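Local coordinates for protein putative PLP-dependent aminotransferase (Bacillus cereus ATCC 10987, PDB 3JU7) that probably acts as a pyridoxal phosphate-dependent aminotransferase of the DegT/DnrJ/EryC1 family, at residues L66-K74 / D208-G216; S141-E152 / N170-G181. One frame throughout, in Å; residues are numbered along the deposited sequence.

Along the chain the segments come in the order 66-74, 141-152, 170-181 and 208-216, so both halves of interaction 2 fall between those of interaction 1. Their centres lie about 19 Å apart. Interaction 1 pairs helices 62-73 and 206-215; interaction 2 joins the loop before helix 146-153, and the helix itself, to the loop that leads from the hairpin 169-174 into strand 182-186. Both pack against strand 159-161 of the mixed sheet, A69 and K73 from one contact, M143, L145 and F179 from the other. The two meet directly where K73 NZ forms a 2.8 Å salt bridge to E152 OE2, tying helix 62-73 to helix 146-153.

Interaction 1: L66-K74 / D208-G216; sequences LMAAIQLKK and DIQRIKRMG
A knob-into-hole contact between two helices is built round L72, whose side chain sits among D208, R211, I212 and M215. With CG anti to the backbone N (chi1 175°), the leucine reaches across and splits its two methyls: CD1 lies 3.6 Å from R211 CD, meeting the aliphatic part of that chain at about a right angle, while CD2 goes to the I212 side, 3.9 Å from I212 CG1, and also touches the backbone O of D208. L72 CB rests on the selenium of M215, which is modelled as selenomethionine, at 3.7 Å. Beyond SE the chain bends at chi3 and carries CE over to the other helix, where it meets A68 O at 3.2 Å and Q71 CG at 3.8 Å. I212 CD1 lies 3.6 Å from A68 CB and also touches A69 N.

The helices, 62-73 and 206-215, run beside the mixed sheet of what is, by family, a fold type I PLP enzyme. The axes of 66-73 and 208-215 approach to 10.1 Å, with their N-to-C directions 118° apart, and K73, D208 and I212 all touch M182 of strand 182-186. No direct hydrogen bond spans the helices. At the polar margin, K73 NZ and D208 OD2 are too far apart for a salt bridge, but one water joins them, accepting from K73 NZ and donating to D208 OD2 at 2.7 Å. K73 also makes a salt bridge with E152, so its ammonium group is held from two directions.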
loop_
_atom_site.group_PDB
_atom_site.type_symbol
_atom_site.label_atom_id
_atom_site.label_comp_id
_atom_site.label_asym_id
_atom_site.label_seq_id
_atom_site.Cartn_x
_atom_site.Cartn_y
_atom_site.Cartn_z
ATOM N N LEU A 66 -8.401 -1.152 -5.213
ATOM C CA LEU A 66 -8.822 -1.250 -6.596
ATOM C C LEU A 66 -8.020 -2.355 -7.256
ATOM O O LEU A 66 -8.606 -3.253 -7.924
ATOM C CB LEU A 66 -8.696 0.095 -7.356
ATOM C CG LEU A 66 -9.901 1.028 -7.196
ATOM C CD1 LEU A 66 -9.560 2.466 -7.581
ATOM C CD2 LEU A 66 -11.073 0.519 -8.030
HETATM N N MSE A 67 -6.702 -2.297 -7.059
HETATM C CA MSE A 67 -5.766 -3.260 -7.665
HETATM C C MSE A 67 -6.089 -4.700 -7.277
HETATM O O MSE A 67 -6.165 -5.583 -8.138
HETATM C CB MSE A 67 -4.312 -2.892 -7.323
HETATM C CG MSE A 67 -3.825 -1.631 -8.081
HETATM SE SE MSE A 67 -2.226 -0.898 -7.264
HETATM C CE MSE A 67 -1.108 -2.269 -7.696
ATOM N N ALA A 68 -6.321 -4.920 -5.987
ATOM C CA ALA A 68 -6.628 -6.240 -5.471
ATOM C C ALA A 68 -7.913 -6.758 -6.138
ATOM O O ALA A 68 -7.952 -7.891 -6.685
ATOM C CB ALA A 68 -6.842 -6.177 -3.987
ATOM N N ALA A 69 -8.952 -5.915 -6.077
ATOM C CA ALA A 69 -10.289 -6.255 -6.576
ATOM C C ALA A 69 -10.290 -6.580 -8.086
ATOM O O ALA A 69 -10.822 -7.597 -8.494
ATOM C CB ALA A 69 -11.306 -5.159 -6.231
ATOM N N ILE A 70 -9.675 -5.744 -8.889
ATOM C CA ILE A 70 -9.580 -5.986 -10.341
ATOM C C ILE A 70 -8.800 -7.269 -10.645
ATOM O O ILE A 70 -9.247 -8.088 -11.439
ATOM C CB ILE A 70 -8.917 -4.778 -11.049
ATOM C CG1 ILE A 70 -9.889 -3.592 -11.063
ATOM C CG2 ILE A 70 -8.425 -5.126 -12.486
ATOM C CD1 ILE A 70 -9.216 -2.256 -11.134
ATOM N N GLN A 71 -7.641 -7.430 -9.994
ATOM C CA GLN A 71 -6.820 -8.644 -10.133
ATOM C C GLN A 71 -7.646 -9.895 -9.790
ATOM O O GLN A 71 -7.637 -10.829 -10.551
ATOM C CB GLN A 71 -5.565 -8.570 -9.244
ATOM C CG GLN A 71 -4.686 -9.811 -9.334
ATOM C CD GLN A 71 -4.167 -10.075 -10.745
ATOM O OE1 GLN A 71 -3.882 -9.149 -11.494
ATOM N NE2 GLN A 71 -4.061 -11.346 -11.107
ATOM N N LEU A 72 -8.378 -9.909 -8.676
ATOM C CA LEU A 72 -9.232 -11.071 -8.341
ATOM C C LEU A 72 -10.354 -11.325 -9.351
ATOM O O LEU A 72 -10.624 -12.446 -9.738
ATOM C CB LEU A 72 -9.882 -10.895 -6.951
ATOM C CG LEU A 72 -10.889 -11.961 -6.528
ATOM C CD1 LEU A 72 -10.161 -13.289 -6.361
ATOM C CD2 LEU A 72 -11.627 -11.540 -5.260
ATOM N N LYS A 73 -11.030 -10.259 -9.756
ATOM C CA LYS A 73 -12.295 -10.374 -10.450
ATOM C C LYS A 73 -12.164 -10.320 -11.975
ATOM O O LYS A 73 -13.078 -10.701 -12.668
ATOM C CB LYS A 73 -13.209 -9.256 -9.958
ATOM C CG LYS A 73 -13.770 -9.548 -8.569
ATOM C CD LYS A 73 -14.832 -8.598 -8.110
ATOM C CE LYS A 73 -16.089 -8.561 -8.996
ATOM N NZ LYS A 73 -17.087 -9.608 -8.744
ATOM N N LYS A 74 -11.052 -9.852 -12.510
ATOM C CA LYS A 74 -10.963 -9.745 -13.951
ATOM C C LYS A 74 -11.108 -11.102 -14.679
ATOM O O LYS A 74 -10.619 -12.129 -14.241
ATOM C CB LYS A 74 -9.662 -9.055 -14.379
ATOM C CG LYS A 74 -8.425 -9.840 -14.013
ATOM C CD LYS A 74 -7.088 -9.143 -14.318
ATOM C CE LYS A 74 -5.963 -10.159 -14.188
ATOM N NZ LYS A 74 -4.714 -9.634 -14.690
ATOM N N ASP A 208 -15.455 -13.930 -1.704
ATOM C CA ASP A 208 -14.536 -13.029 -2.426
ATOM C C ASP A 208 -13.750 -12.106 -1.485
ATOM O O ASP A 208 -12.559 -11.894 -1.662
ATOM C CB ASP A 208 -15.292 -12.166 -3.439
ATOM C CG ASP A 208 -15.841 -12.969 -4.626
ATOM O OD1 ASP A 208 -15.424 -14.141 -4.828
ATOM O OD2 ASP A 208 -16.714 -12.418 -5.340
ATOM N N ILE A 209 -14.433 -11.564 -0.495
ATOM C CA ILE A 209 -13.798 -10.740 0.536
ATOM C C ILE A 209 -12.769 -11.540 1.317
ATOM O O ILE A 209 -11.696 -11.034 1.576
ATOM C CB ILE A 209 -14.844 -10.128 1.507
ATOM C CG1 ILE A 209 -15.726 -9.132 0.722
ATOM C CG2 ILE A 209 -14.176 -9.473 2.746
ATOM C CD1 ILE A 209 -15.057 -7.897 0.279
ATOM N N GLN A 210 -13.087 -12.776 1.700
ATOM C CA GLN A 210 -12.073 -13.658 2.353
ATOM C C GLN A 210 -10.818 -13.804 1.480
ATOM O O GLN A 210 -9.675 -13.736 1.951
ATOM C CB GLN A 210 -12.644 -15.037 2.626
ATOM C CG GLN A 210 -13.764 -15.012 3.691
ATOM C CD GLN A 210 -14.595 -16.306 3.812
ATOM O OE1 GLN A 210 -14.388 -17.293 3.088
ATOM N NE2 GLN A 210 -15.554 -16.290 4.744
ATOM N N ARG A 211 -11.051 -13.979 0.192
ATOM C CA ARG A 211 -9.944 -14.132 -0.728
ATOM C C ARG A 211 -9.137 -12.845 -0.830
ATOM O O ARG A 211 -7.911 -12.888 -0.813
ATOM C CB ARG A 211 -10.465 -14.583 -2.098
ATOM C CG ARG A 211 -9.408 -15.064 -2.982
ATOM C CD ARG A 211 -9.940 -16.032 -4.003
ATOM N NE ARG A 211 -10.212 -17.303 -3.376
ATOM C CZ ARG A 211 -11.008 -18.231 -3.888
ATOM N NH1 ARG A 211 -11.608 -18.038 -5.065
ATOM N NH2 ARG A 211 -11.187 -19.371 -3.223
ATOM N N ILE A 212 -9.808 -11.698 -0.920
ATOM C CA ILE A 212 -9.084 -10.422 -1.005
ATOM C C ILE A 212 -8.202 -10.296 0.235
ATOM O O ILE A 212 -7.085 -9.786 0.161
ATOM C CB ILE A 212 -10.029 -9.177 -1.052
ATOM C CG1 ILE A 212 -10.600 -8.979 -2.446
ATOM C CG2 ILE A 212 -9.247 -7.894 -0.603
ATOM C CD1 ILE A 212 -9.792 -8.138 -3.378
ATOM N N LYS A 213 -8.718 -10.749 1.381
ATOM C CA LYS A 213 -7.940 -10.688 2.605
ATOM C C LYS A 213 -6.615 -11.414 2.437
ATOM O O LYS A 213 -5.559 -10.907 2.809
ATOM C CB LYS A 213 -8.737 -11.238 3.812
ATOM C CG LYS A 213 -9.519 -10.122 4.511
ATOM C CD LYS A 213 -10.648 -10.605 5.427
ATOM C CE LYS A 213 -10.986 -9.651 6.596
ATOM N NZ LYS A 213 -10.289 -8.313 6.595
ATOM N N ARG A 214 -6.673 -12.601 1.846
ATOM C CA ARG A 214 -5.473 -13.366 1.646
ATOM C C ARG A 214 -4.563 -12.672 0.646
ATOM O O ARG A 214 -3.361 -12.636 0.871
ATOM C CB ARG A 214 -5.800 -14.749 1.125
ATOM C CG ARG A 214 -6.458 -15.688 2.154
ATOM C CD ARG A 214 -6.510 -17.078 1.507
ATOM N NE ARG A 214 -7.271 -18.014 2.302
ATOM C CZ ARG A 214 -7.238 -19.331 2.166
ATOM N NH1 ARG A 214 -6.469 -19.906 1.259
ATOM N NH2 ARG A 214 -7.956 -20.079 2.986
HETATM N N MSE A 215 -5.139 -12.148 -0.441
HETATM C CA MSE A 215 -4.344 -11.431 -1.446
HETATM C C MSE A 215 -3.529 -10.267 -0.856
HETATM O O MSE A 215 -2.387 -10.066 -1.203
HETATM C CB MSE A 215 -5.235 -10.920 -2.581
HETATM C CG MSE A 215 -5.731 -12.029 -3.446
HETATM SE SE MSE A 215 -6.940 -11.414 -4.819
HETATM C CE MSE A 215 -5.746 -10.026 -5.673
ATOM N N GLY A 216 -4.136 -9.528 0.065
ATOM C CA GLY A 216 -3.452 -8.436 0.723
ATOM C C GLY A 216 -2.425 -8.854 1.764
ATOM O O GLY A 216 -1.790 -7.993 2.358
HETATM O O HOH W 1 -17.473 -9.934 -6.177
#

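Interaction 2: S141-E152 / N170-G181; sequences SWMNLEEYEELE and NGGMHYGQDFSG
Y175 reaches out from the end of the short beta hairpin 169-174, whose type I' turn runs from N170 to M173, and its side chain meets W142 and L145. Its CB starts 3.8 Å from W142 CZ3. CG is anti to the backbone N (chi1 -175°), which turns the ring's edge toward the indole, and Y175 CD1 comes down on the indole face, 3.7 Å from W142 CE3. The pair is edge-to-face, the tyrosine edge toward the tryptophan face, with planes at 79°. Further out, CE1 passes close to M143 O, and CZ lies 4.0 Å from L145 CD1. At the tip, OH donates to M143 O in the carbonyl plane, on a lone pair, at 2.6 Å, while L145 CD2 and the CB and CE of M143 crowd round the same hydroxyl.

The other face of the indole is taken by N170, whose CB stands almost straight above the six-membered ring, 3.3 Å from its centroid, as a CH-pi contact. M173 O meets the indole edge at CH2.

Two overlapping type II turns, H174-Q177 and G176-F179, carry the chain toward strand 182-186 of the mixed sheet. F179 lies here, one face under L145 CD1 and the opposite face under G181 N, with Y148 CB near the ring as well. Next to it, helix 146-153 supplies E149, whose side chain bends at chi2 and brings its carboxylate to S180: S180 N donates to the syn lone pair of E149 OE1 at 2.8 Å, nearly straight at 170°.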
loop_
_atom_site.group_PDB
_atom_site.type_symbol
_atom_site.label_atom_id
_atom_site.label_comp_id
_atom_site.label_asym_id
_atom_site.label_seq_id
_atom_site.Cartn_x
_atom_site.Cartn_y
_atom_site.Cartn_z
ATOM N N SER A 141 -21.525 10.171 -5.040
ATOM C CA SER A 141 -22.938 10.311 -5.288
ATOM C C SER A 141 -23.575 8.958 -5.451
ATOM O O SER A 141 -22.897 7.912 -5.479
ATOM C CB SER A 141 -23.151 11.165 -6.543
ATOM O OG SER A 141 -22.649 10.506 -7.676
ATOM N N TRP A 142 -24.889 8.987 -5.580
ATOM C CA TRP A 142 -25.656 7.778 -5.630
ATOM C C TRP A 142 -25.852 7.304 -7.054
ATOM O O TRP A 142 -26.889 7.536 -7.660
ATOM C CB TRP A 142 -26.980 8.025 -4.954
ATOM C CG TRP A 142 -27.700 6.825 -4.594
ATOM C CD1 TRP A 142 -28.658 6.192 -5.326
ATOM C CD2 TRP A 142 -27.591 6.121 -3.355
ATOM N NE1 TRP A 142 -29.146 5.131 -4.619
ATOM C CE2 TRP A 142 -28.508 5.052 -3.410
ATOM C CE3 TRP A 142 -26.811 6.296 -2.202
ATOM C CZ2 TRP A 142 -28.650 4.134 -2.371
ATOM C CZ3 TRP A 142 -26.942 5.390 -1.168
ATOM C CH2 TRP A 142 -27.860 4.308 -1.256
HETATM N N MSE A 143 -24.822 6.655 -7.583
HETATM C CA MSE A 143 -24.879 6.002 -8.897
HETATM C C MSE A 143 -25.542 4.665 -8.700
HETATM O O MSE A 143 -24.986 3.764 -8.065
HETATM C CB MSE A 143 -23.493 5.801 -9.459
HETATM C CG MSE A 143 -23.473 5.110 -10.806
HETATM SE SE MSE A 143 -21.657 4.853 -11.378
HETATM C CE MSE A 143 -21.105 3.420 -10.158
ATOM N N ASN A 144 -26.749 4.535 -9.232
ATOM C CA ASN A 144 -27.540 3.351 -9.026
ATOM C C ASN A 144 -26.837 2.142 -9.620
ATOM O O ASN A 144 -26.274 2.244 -10.699
ATOM C CB ASN A 144 -28.911 3.509 -9.669
ATOM C CG ASN A 144 -29.914 2.539 -9.101
ATOM O OD1 ASN A 144 -29.942 1.341 -9.468
ATOM N ND2 ASN A 144 -30.748 3.042 -8.172
ATOM N N LEU A 145 -26.901 0.997 -8.929
ATOM C CA LEU A 145 -26.124 -0.192 -9.312
ATOM C C LEU A 145 -26.938 -1.347 -9.906
ATOM O O LEU A 145 -26.367 -2.412 -10.158
ATOM C CB LEU A 145 -25.306 -0.702 -8.107
ATOM C CG LEU A 145 -24.251 0.275 -7.598
ATOM C CD1 LEU A 145 -23.582 -0.267 -6.357
ATOM C CD2 LEU A 145 -23.232 0.543 -8.702
ATOM N N GLU A 146 -28.247 -1.144 -10.125
ATOM C CA GLU A 146 -29.110 -2.162 -10.743
ATOM C C GLU A 146 -28.524 -2.762 -12.034
ATOM O O GLU A 146 -28.476 -3.949 -12.181
ATOM C CB GLU A 146 -30.496 -1.577 -11.057
ATOM N N GLU A 147 -28.065 -1.928 -12.955
ATOM C CA GLU A 147 -27.597 -2.400 -14.247
ATOM C C GLU A 147 -26.242 -3.076 -14.116
ATOM O O GLU A 147 -25.925 -3.990 -14.874
ATOM C CB GLU A 147 -27.518 -1.242 -15.259
ATOM C CG GLU A 147 -28.815 -0.372 -15.411
ATOM C CD GLU A 147 -29.954 -1.068 -16.160
ATOM O OE1 GLU A 147 -30.465 -2.103 -15.659
ATOM O OE2 GLU A 147 -30.359 -0.564 -17.241
ATOM N N TYR A 148 -25.450 -2.636 -13.143
ATOM C CA TYR A 148 -24.129 -3.230 -12.881
ATOM C C TYR A 148 -24.290 -4.599 -12.239
ATOM O O TYR A 148 -23.519 -5.545 -12.510
ATOM C CB TYR A 148 -23.261 -2.282 -12.031
ATOM C CG TYR A 148 -22.813 -1.079 -12.868
ATOM C CD1 TYR A 148 -21.869 -1.224 -13.887
ATOM C CD2 TYR A 148 -23.370 0.175 -12.681
ATOM C CE1 TYR A 148 -21.483 -0.128 -14.681
ATOM C CE2 TYR A 148 -22.991 1.274 -13.472
ATOM C CZ TYR A 148 -22.064 1.121 -14.449
ATOM O OH TYR A 148 -21.735 2.192 -15.228
ATOM N N GLU A 149 -25.318 -4.711 -11.408
ATOM C CA GLU A 149 -25.661 -5.984 -10.823
ATOM C C GLU A 149 -26.067 -6.914 -11.967
ATOM O O GLU A 149 -25.755 -8.120 -11.946
ATOM C CB GLU A 149 -26.780 -5.797 -9.798
ATOM C CG GLU A 149 -27.254 -7.058 -9.141
ATOM C CD GLU A 149 -26.332 -7.569 -8.044
ATOM O OE1 GLU A 149 -25.410 -6.854 -7.602
ATOM O OE2 GLU A 149 -26.564 -8.710 -7.595
ATOM N N GLU A 150 -26.687 -6.339 -12.999
ATOM C CA GLU A 150 -27.141 -7.136 -14.120
ATOM C C GLU A 150 -25.967 -7.711 -14.884
ATOM O O GLU A 150 -26.000 -8.894 -15.295
ATOM C CB GLU A 150 -28.051 -6.326 -15.064
ATOM C CG GLU A 150 -28.939 -7.189 -15.911
ATOM C CD GLU A 150 -29.869 -8.068 -15.053
ATOM O OE1 GLU A 150 -30.497 -7.535 -14.098
ATOM O OE2 GLU A 150 -29.943 -9.295 -15.322
ATOM N N LEU A 151 -24.939 -6.873 -15.063
ATOM C CA LEU A 151 -23.685 -7.275 -15.714
ATOM C C LEU A 151 -23.046 -8.412 -14.952
ATOM O O LEU A 151 -22.587 -9.395 -15.550
ATOM C CB LEU A 151 -22.696 -6.104 -15.847
ATOM C CG LEU A 151 -22.916 -5.070 -16.954
ATOM C CD1 LEU A 151 -21.827 -3.972 -16.909
ATOM C CD2 LEU A 151 -22.987 -5.753 -18.362
ATOM N N GLU A 152 -23.028 -8.299 -13.633
ATOM C CA GLU A 152 -22.454 -9.370 -12.816
ATOM C C GLU A 152 -23.231 -10.662 -13.074
ATOM O O GLU A 152 -22.646 -11.689 -13.350
ATOM C CB GLU A 152 -22.481 -9.014 -11.324
ATOM C CG GLU A 152 -21.291 -8.158 -10.846
ATOM C CD GLU A 152 -20.090 -8.984 -10.446
ATOM O OE1 GLU A 152 -20.280 -10.158 -10.083
ATOM O OE2 GLU A 152 -18.946 -8.459 -10.481
ATOM N N ASN A 170 -28.944 6.775 1.537
ATOM C CA ASN A 170 -30.098 7.244 0.779
ATOM C C ASN A 170 -31.248 6.336 1.139
ATOM O O ASN A 170 -31.206 5.134 0.893
ATOM C CB ASN A 170 -29.825 7.194 -0.727
ATOM C CG ASN A 170 -30.963 7.766 -1.565
ATOM O OD1 ASN A 170 -31.900 8.337 -1.037
ATOM N ND2 ASN A 170 -30.851 7.640 -2.897
ATOM N N GLY A 171 -32.269 6.925 1.749
ATOM C CA GLY A 171 -33.423 6.186 2.215
ATOM C C GLY A 171 -33.002 5.164 3.234
ATOM O O GLY A 171 -33.498 4.058 3.230
ATOM N N GLY A 172 -32.056 5.523 4.084
ATOM C CA GLY A 172 -31.561 4.609 5.098
ATOM C C GLY A 172 -30.734 3.442 4.583
ATOM O O GLY A 172 -30.491 2.493 5.312
HETATM N N MSE A 173 -30.272 3.479 3.347
HETATM C CA MSE A 173 -29.426 2.400 2.890
HETATM C C MSE A 173 -28.070 2.976 2.548
HETATM O O MSE A 173 -27.989 4.059 1.957
HETATM C CB MSE A 173 -30.061 1.710 1.689
HETATM C CG MSE A 173 -29.085 1.113 0.690
HETATM SE SE MSE A 173 -30.033 0.046 -0.596
HETATM C CE MSE A 173 -28.958 0.400 -2.138
ATOM N N HIS A 174 -27.011 2.245 2.916
ATOM C CA HIS A 174 -25.666 2.670 2.599
ATOM C C HIS A 174 -25.364 2.356 1.132
ATOM O O HIS A 174 -25.758 1.316 0.616
ATOM C CB HIS A 174 -24.640 2.019 3.514
ATOM C CG HIS A 174 -23.254 2.555 3.327
ATOM N ND1 HIS A 174 -22.329 1.947 2.513
ATOM C CD2 HIS A 174 -22.648 3.656 3.826
ATOM C CE1 HIS A 174 -21.211 2.647 2.523
ATOM N NE2 HIS A 174 -21.380 3.689 3.314
ATOM N N TYR A 175 -24.653 3.260 0.477
ATOM C CA TYR A 175 -24.280 3.065 -0.903
ATOM C C TYR A 175 -23.520 1.761 -1.091
ATOM O O TYR A 175 -22.518 1.550 -0.405
ATOM C CB TYR A 175 -23.388 4.201 -1.393
ATOM C CG TYR A 175 -23.123 4.020 -2.851
ATOM C CD1 TYR A 175 -24.086 4.376 -3.775
ATOM C CD2 TYR A 175 -21.966 3.417 -3.308
ATOM C CE1 TYR A 175 -23.905 4.186 -5.103
ATOM C CE2 TYR A 175 -21.767 3.215 -4.681
ATOM C CZ TYR A 175 -22.759 3.603 -5.565
ATOM O OH TYR A 175 -22.639 3.433 -6.926
ATOM N N GLY A 176 -24.012 0.931 -2.021
ATOM C CA GLY A 176 -23.400 -0.339 -2.413
ATOM C C GLY A 176 -24.008 -1.601 -1.800
ATOM O O GLY A 176 -23.607 -2.726 -2.131
ATOM N N GLN A 177 -24.973 -1.408 -0.910
ATOM C CA GLN A 177 -25.559 -2.504 -0.124
ATOM C C GLN A 177 -25.959 -3.657 -1.034
ATOM O O GLN A 177 -26.598 -3.430 -2.076
ATOM C CB GLN A 177 -26.765 -1.986 0.659
ATOM C CG GLN A 177 -27.513 -3.045 1.536
ATOM C CD GLN A 177 -26.679 -3.481 2.726
ATOM O OE1 GLN A 177 -26.304 -2.647 3.560
ATOM N NE2 GLN A 177 -26.329 -4.777 2.788
ATOM N N ASP A 178 -25.555 -4.872 -0.658
ATOM C CA ASP A 178 -25.947 -6.096 -1.339
ATOM C C ASP A 178 -25.409 -6.225 -2.763
ATOM O O ASP A 178 -25.804 -7.122 -3.473
ATOM C CB ASP A 178 -27.488 -6.280 -1.349
ATOM C CG ASP A 178 -28.078 -6.442 0.061
ATOM O OD1 ASP A 178 -27.311 -6.670 1.007
ATOM O OD2 ASP A 178 -29.317 -6.320 0.234
ATOM N N PHE A 179 -24.506 -5.354 -3.197
ATOM C CA PHE A 179 -23.971 -5.479 -4.550
ATOM C C PHE A 179 -23.136 -6.765 -4.678
ATOM O O PHE A 179 -22.310 -7.099 -3.789
ATOM C CB PHE A 179 -23.133 -4.278 -4.863
ATOM C CG PHE A 179 -22.606 -4.228 -6.271
ATOM C CD1 PHE A 179 -23.477 -4.181 -7.361
ATOM C CD2 PHE A 179 -21.252 -4.138 -6.493
ATOM C CE1 PHE A 179 -23.004 -4.068 -8.666
ATOM C CE2 PHE A 179 -20.736 -3.990 -7.795
ATOM C CZ PHE A 179 -21.607 -3.972 -8.886
ATOM N N SER A 180 -23.356 -7.481 -5.781
ATOM C CA SER A 180 -22.640 -8.721 -6.039
ATOM C C SER A 180 -21.178 -8.531 -6.352
ATOM O O SER A 180 -20.386 -9.406 -6.060
ATOM C CB SER A 180 -23.261 -9.434 -7.218
ATOM O OG SER A 180 -24.555 -9.811 -6.864
ATOM N N GLY A 181 -20.838 -7.424 -7.010
ATOM C CA GLY A 181 -19.451 -7.130 -7.322
ATOM C C GLY A 181 -18.724 -6.612 -6.100
ATOM O O GLY A 181 -19.061 -6.952 -4.958
#